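PDB 2MCM: macromomycin from Streptomyces macromomyceticus, which binds non-covalently the cytotoxic, DNA-cleaving chromophore of the antibiotic auromomycin, serving as its apoprotein. Local coordinates for residues V33-V38 / S70-V75; V54-D57 / K61-A64. One frame throughout, in Å; residues are numbered along the deposited sequence.

Contact 1: residues V33-V38 / S70-V75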
ATOM      1  N   VAL A  33       5.113   2.289   1.941  1.00  7.59           N
ATOM      2  CA  VAL A  33       4.483   1.068   1.384  1.00  8.39           C
ATOM      3  C   VAL A  33       3.310   0.689   2.194  1.00  8.81           C
ATOM      4  O   VAL A  33       3.413   0.670   3.508  1.00  9.28           O
ATOM      5  CB  VAL A  33       5.553  -0.054   1.376  1.00  8.50           C
ATOM      6  CG1 VAL A  33       4.915  -1.325   0.790  1.00 10.82           C
ATOM      7  CG2 VAL A  33       6.783   0.323   0.571  1.00  9.95           C
ATOM      8  N   GLY A  34       2.105   0.458   1.695  1.00  6.21           N
ATOM      9  CA  GLY A  34       0.991   0.120   2.603  1.00  8.82           C
ATOM     10  C   GLY A  34      -0.220  -0.420   1.868  1.00  8.55           C
ATOM     11  O   GLY A  34      -0.270  -0.419   0.617  1.00 10.67           O
ATOM     12  N   GLN A  35      -1.170  -0.887   2.639  1.00  7.90           N
ATOM     13  CA  GLN A  35      -2.464  -1.396   2.129  1.00  7.87           C
ATOM     14  C   GLN A  35      -3.464  -0.300   2.445  1.00  8.46           C
ATOM     15  O   GLN A  35      -3.593   0.235   3.550  1.00  7.85           O
ATOM     16  CB  GLN A  35      -2.845  -2.701   2.885  1.00  9.33           C
ATOM     17  CG  GLN A  35      -4.206  -3.229   2.494  1.00  8.87           C
ATOM     18  CD  GLN A  35      -4.667  -4.470   3.238  1.00  9.36           C
ATOM     19  OE1 GLN A  35      -3.900  -4.943   4.123  1.00  9.57           O
ATOM     20  NE2 GLN A  35      -5.837  -4.955   2.903  1.00  8.84           N
ATOM     21  N   CYS A  36      -4.211   0.134   1.402  1.00  7.84           N
ATOM     22  CA  CYS A  36      -5.140   1.266   1.539  1.00  6.99           C
ATOM     23  C   CYS A  36      -6.461   1.054   0.792  1.00  8.99           C
ATOM     24  O   CYS A  36      -6.559   0.098   0.027  1.00  9.29           O
ATOM     25  CB  CYS A  36      -4.456   2.509   0.898  1.00  8.37           C
ATOM     26  SG  CYS A  36      -2.790   2.932   1.514  1.00  9.89           S
ATOM     27  N   ALA A  37      -7.374   1.981   0.982  1.00  9.57           N
ATOM     28  CA  ALA A  37      -8.672   1.923   0.293  1.00  9.77           C
ATOM     29  C   ALA A  37      -9.185   3.360   0.330  1.00 11.95           C
ATOM     30  O   ALA A  37      -8.728   4.163   1.085  1.00 10.27           O
ATOM     31  CB  ALA A  37      -9.675   1.042   1.052  1.00 10.64           C
ATOM     32  N   VAL A  38     -10.180   3.594  -0.549  1.00 13.10           N
ATOM     33  CA  VAL A  38     -10.830   4.937  -0.542  1.00 15.54           C
ATOM     34  C   VAL A  38     -11.955   4.809   0.492  1.00 16.38           C
ATOM     35  O   VAL A  38     -12.904   3.994   0.339  1.00 18.21           O
ATOM     36  CB  VAL A  38     -11.342   5.298  -1.970  1.00 15.18           C
ATOM     37  CG1 VAL A  38     -12.189   6.577  -1.839  1.00 16.34           C
ATOM     38  CG2 VAL A  38     -10.227   5.522  -2.940  1.00 15.73           C
ATOM     39  N   SER A  70      -7.616  -8.900   5.432  1.00 10.38           N
ATOM     40  CA  SER A  70      -8.907  -8.719   4.697  1.00 11.84           C
ATOM     41  C   SER A  70      -9.743  -7.624   5.268  1.00 12.33           C
ATOM     42  O   SER A  70     -10.638  -7.140   4.535  1.00 13.04           O
ATOM     43  CB  SER A  70      -9.675 -10.042   4.535  1.00 14.05           C
ATOM     44  OG  SER A  70      -9.883 -10.555   5.841  1.00 14.97           O
ATOM     45  N   SER A  71      -9.527  -7.250   6.509  1.00 11.64           N
ATOM     46  CA  SER A  71     -10.214  -6.102   7.137  1.00 13.02           C
ATOM     47  C   SER A  71      -9.108  -5.392   7.915  1.00 13.25           C
ATOM     48  O   SER A  71      -8.199  -6.099   8.477  1.00 13.48           O
ATOM     49  CB  SER A  71     -11.367  -6.439   8.048  1.00 13.56           C
ATOM     50  OG  SER A  71     -12.450  -7.018   7.322  0.60 16.05           O
ATOM     51  N   PHE A  72      -9.149  -4.095   8.006  1.00 12.30           N
ATOM     52  CA  PHE A  72      -8.102  -3.368   8.788  1.00 12.11           C
ATOM     53  C   PHE A  72      -8.707  -2.088   9.310  1.00 13.31           C
ATOM     54  O   PHE A  72      -9.770  -1.661   8.854  1.00 12.23           O
ATOM     55  CB  PHE A  72      -6.932  -3.116   7.867  1.00 12.93           C
ATOM     56  CG  PHE A  72      -7.092  -2.204   6.692  1.00 13.28           C
ATOM     57  CD1 PHE A  72      -6.916  -0.815   6.869  1.00 13.41           C
ATOM     58  CD2 PHE A  72      -7.407  -2.681   5.415  1.00 14.04           C
ATOM     59  CE1 PHE A  72      -6.994   0.061   5.784  1.00 14.16           C
ATOM     60  CE2 PHE A  72      -7.518  -1.797   4.330  1.00 13.57           C
ATOM     61  CZ  PHE A  72      -7.362  -0.450   4.537  1.00 13.77           C
ATOM     62  N   GLN A  73      -8.051  -1.476  10.297  1.00 13.18           N
ATOM     63  CA  GLN A  73      -8.450  -0.186  10.848  1.00 14.15           C
ATOM     64  C   GLN A  73      -7.646   0.836  10.021  1.00 13.42           C
ATOM     65  O   GLN A  73      -6.413   0.809   9.958  1.00 14.70           O
ATOM     66  CB  GLN A  73      -8.035   0.004  12.323  1.00 15.88           C
ATOM     67  CG  GLN A  73      -8.805  -0.919  13.267  1.00 18.76           C
ATOM     68  CD  GLN A  73     -10.284  -0.838  12.988  1.00 19.47           C
ATOM     69  OE1 GLN A  73     -10.821   0.333  13.000  1.00 21.97           O
ATOM     70  NE2 GLN A  73     -10.988  -1.930  12.678  1.00 20.47           N
ATOM     71  N   ALA A  74      -8.418   1.678   9.343  1.00 13.32           N
ATOM     72  CA  ALA A  74      -7.746   2.670   8.475  1.00 14.27           C
ATOM     73  C   ALA A  74      -7.453   3.960   9.245  1.00 14.04           C
ATOM     74  O   ALA A  74      -8.269   4.309  10.118  1.00 14.12           O
ATOM     75  CB  ALA A  74      -8.683   2.966   7.306  1.00 12.60           C
ATOM     76  N   VAL A  75      -6.306   4.557   8.903  1.00 11.68           N
ATOM     77  CA  VAL A  75      -5.963   5.885   9.463  1.00 13.14           C
ATOM     78  C   VAL A  75      -5.943   6.853   8.223  1.00 13.13           C
ATOM     79  O   VAL A  75      -5.640   6.319   7.125  1.00 14.17           O
ATOM     80  CB  VAL A  75      -4.699   5.930  10.280  1.00 15.61           C
ATOM     81  CG1 VAL A  75      -4.742   4.856  11.385  1.00 17.09           C
ATOM     82  CG2 VAL A  75      -3.467   5.653   9.423  1.00 14.77           C
TER

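Contact 2: residues V54-D57 / K61-A64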
ATOM      1  N   VAL A  54      10.603   2.490   2.793  1.00  9.20           N
ATOM      2  CA  VAL A  54      11.760   1.983   2.138  1.00  8.27           C
ATOM      3  C   VAL A  54      12.367   3.070   1.239  1.00 10.12           C
ATOM      4  O   VAL A  54      11.514   3.792   0.651  1.00  9.03           O
ATOM      5  CB  VAL A  54      11.459   0.708   1.301  1.00  9.80           C
ATOM      6  CG1 VAL A  54      12.708   0.089   0.712  1.00 10.86           C
ATOM      7  CG2 VAL A  54      10.733  -0.310   2.189  1.00  9.74           C
ATOM      8  N   THR A  55      13.620   3.249   1.220  1.00  9.50           N
ATOM      9  CA  THR A  55      14.284   4.243   0.319  1.00 10.86           C
ATOM     10  C   THR A  55      14.628   3.569  -0.943  1.00 10.82           C
ATOM     11  O   THR A  55      15.221   2.467  -1.092  1.00 12.18           O
ATOM     12  CB  THR A  55      15.588   4.734   1.078  1.00 11.80           C
ATOM     13  OG1 THR A  55      15.164   5.290   2.308  1.00 12.75           O
ATOM     14  CG2 THR A  55      16.323   5.784   0.203  1.00 13.58           C
ATOM     15  N   ALA A  56      14.265   4.173  -2.105  1.00 10.19           N
ATOM     16  CA  ALA A  56      14.581   3.570  -3.399  1.00 10.49           C
ATOM     17  C   ALA A  56      16.118   3.587  -3.584  1.00 13.27           C
ATOM     18  O   ALA A  56      16.792   4.556  -3.180  1.00 12.72           O
ATOM     19  CB  ALA A  56      13.943   4.394  -4.508  1.00 12.40           C
ATOM     20  N   ASP A  57      16.580   2.569  -4.247  1.00 15.10           N
ATOM     21  CA  ASP A  57      18.041   2.404  -4.461  1.00 17.84           C
ATOM     22  C   ASP A  57      18.516   3.142  -5.699  1.00 19.50           C
ATOM     23  O   ASP A  57      17.728   3.832  -6.367  1.00 19.58           O
ATOM     24  CB  ASP A  57      18.319   0.892  -4.457  1.00 19.48           C
ATOM     25  CG  ASP A  57      17.818   0.180  -5.647  1.00 21.06           C
ATOM     26  OD1 ASP A  57      17.439   0.700  -6.748  1.00 19.97           O
ATOM     27  OD2 ASP A  57      17.770  -1.116  -5.503  1.00 23.06           O
ATOM     28  N   LYS A  61      14.611   1.245  -7.747  1.00 13.23           N
ATOM     29  CA  LYS A  61      13.751   0.142  -7.364  1.00 13.61           C
ATOM     30  C   LYS A  61      13.588   0.015  -5.839  1.00 12.43           C
ATOM     31  O   LYS A  61      14.381   0.442  -5.009  1.00 12.86           O
ATOM     32  CB  LYS A  61      14.494  -1.190  -7.758  1.00 17.54           C
ATOM     33  CG  LYS A  61      14.567  -1.321  -9.251  1.00 22.04           C
ATOM     34  CD  LYS A  61      15.041  -2.705  -9.720  1.00 26.94           C
ATOM     35  CE  LYS A  61      16.564  -2.659  -9.782  1.00 30.11           C
ATOM     36  NZ  LYS A  61      17.141  -3.328  -8.545  1.00 32.37           N
ATOM     37  N   ILE A  62      12.491  -0.644  -5.543  1.00 12.34           N
ATOM     38  CA  ILE A  62      12.160  -1.057  -4.190  1.00 12.60           C
ATOM     39  C   ILE A  62      11.523  -2.454  -4.322  1.00 13.58           C
ATOM     40  O   ILE A  62      10.669  -2.692  -5.203  1.00 13.77           O
ATOM     41  CB  ILE A  62      11.133  -0.140  -3.456  1.00 11.65           C
ATOM     42  CG1 ILE A  62      11.881   1.126  -2.968  1.00 11.03           C
ATOM     43  CG2 ILE A  62      10.441  -0.954  -2.309  1.00 12.99           C
ATOM     44  CD1 ILE A  62      10.907   2.131  -2.309  1.00 12.33           C
ATOM     45  N   THR A  63      11.952  -3.352  -3.408  1.00 12.95           N
ATOM     46  CA  THR A  63      11.277  -4.687  -3.372  1.00 12.88           C
ATOM     47  C   THR A  63      10.976  -4.842  -1.861  1.00 13.58           C
ATOM     48  O   THR A  63      12.003  -4.809  -1.127  1.00 15.70           O
ATOM     49  CB  THR A  63      12.096  -5.901  -3.870  1.00 14.56           C
ATOM     50  OG1 THR A  63      12.379  -5.664  -5.259  1.00 18.16           O
ATOM     51  CG2 THR A  63      11.220  -7.197  -3.765  1.00 16.40           C
ATOM     52  N   ALA A  64       9.730  -4.938  -1.498  1.00 12.01           N
ATOM     53  CA  ALA A  64       9.379  -5.048  -0.090  1.00 11.61           C
ATOM     54  C   ALA A  64       8.276  -6.051   0.168  1.00 12.04           C
ATOM     55  O   ALA A  64       7.370  -6.262  -0.630  1.00 12.01           O
ATOM     56  CB  ALA A  64       8.850  -3.665   0.390  1.00 12.60           C
TER

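Contact 1: residues V33-V38 / S70-V75
The ring of Phe72 reaches from strand 71-76 to strand 30-40 and meets Gln35, Cys36 and Ala37 one after another. Its CD2-CE2 side lies against the amide end of Gln35, with Gln35 NE2 3.7 Å from Phe72 CD2 and Gln35 CG 4.0 Å from Phe72 CE2. The amide plane and the ring plane are 51° apart, so the two groups neither stack flat nor stand square to one another, and NE2 sits oblique to the ring. The Gln35 side chain is drawn out along its whole length, CG trans to the backbone N (chi1 176°), which carries the amide from its own strand to the flank of the ring. Gln35 NE2 donates a hydrogen bond to His69 O, just ahead of residues 70-75, which helps set how the amide is turned. Phe72 CZ, at the far end of the ring, lies 4.1 Å from Cys36 CA and close to Gln35 O. Ala37 N stands at the ring edge, near its plane, and Ala37 CB touches Phe72 CZ at 4.4 Å. No hydrogen bond joins the two segments, whose strand axes cross at 78° and stay 8.4 Å apart at their closest; the buried aromatic side chain spans that gap. Val86 and Cys93 also touch both Phe72 and Ala37, while Cys36 turns its CB away from strand 71-76 to form the disulfide with Cys46. Diol molecules, probably from the crystallisation liquor, lie near the Cys36 side chain, consistent with a pocket here. Strand 30-40 of the Ig-like barrel thus meets the ribbon of strands 71-76 and 81-87 in the small subdomain, as in the neocarzinostatin family, where the chromophore cleft lies between the two.

Contact 2: residues V54-D57 / K61-A64
Asp57 and Lys61 face each other across a short loop and exchange two hydrogen bonds. The backbone N of Asp57 donates to Lys61 O, 3.2 Å away, in a nearly straight bond (168° at the hydrogen) that lies in the carbonyl plane. In return Lys61 N donates to the carboxylate oxygen Asp57 OD1 at 3.0 Å. It approaches from above the carboxylate, 50° out of its plane. Asp57 places CG between its backbone N and carbonyl carbon (chi1 71°), which brings the carboxylate back over the start of segment 61-64. Asp57 OD1 also accepts from Ala59 N, an Asx turn, so one oxygen is held by two backbone N-H groups. Asp57 OD2 lies 3.8 Å from Lys61 NZ, a long salt bridge reached by a lysine chain that bends near its end. Lys61 O, besides accepting from Asp57 N, receives a CA-H...O contact from Ala56 CA at 3.5 Å. The other backbones bond outward, Val54 with Tyr31, Ala56 with Gly28 and Thr29, Ile62 with Ala22 and Ala64 with Val20; hydrogen bonds between the two segments are confined to Asp57 and Lys61. Beyond this polar end the contact is apolar: Val54 and Ile62 lie alongside one another, pointing opposite ways, with Val54 CG1 3.9 Å from Ile62 CG1. Tyr31 and Leu25 touch both Ala56 and Ile62. The chemistry thus divides in two: the aspartate ties together the backbone N-H groups of the loop, probably with some help from the lysine charge, and aliphatic side chains pack between the two strands that the loop connects.

In the fold
From the N terminus the chain first makes strands 3-7 and 16-23, then enters strand 30-40, which holds residues 33-38, the first half of contact 1. Strands 43-47 and 52-55 follow, and the short loop after residue 57 closes contact 2, leading from the sheet of strand 30-40 into strand 62-68, an edge strand of the three-stranded sheet. Residues 70-75, at the start of strand 71-76 and just before it, close the much longer loop of contact 1, within which contact 2 lies entire. The contact centres are 20 Å apart, on opposite sides of the chain's centre: contact 2 bridges the two sheets, contact 1 joins strand 30-40 to the hairpin of strands 71-76 and 81-87.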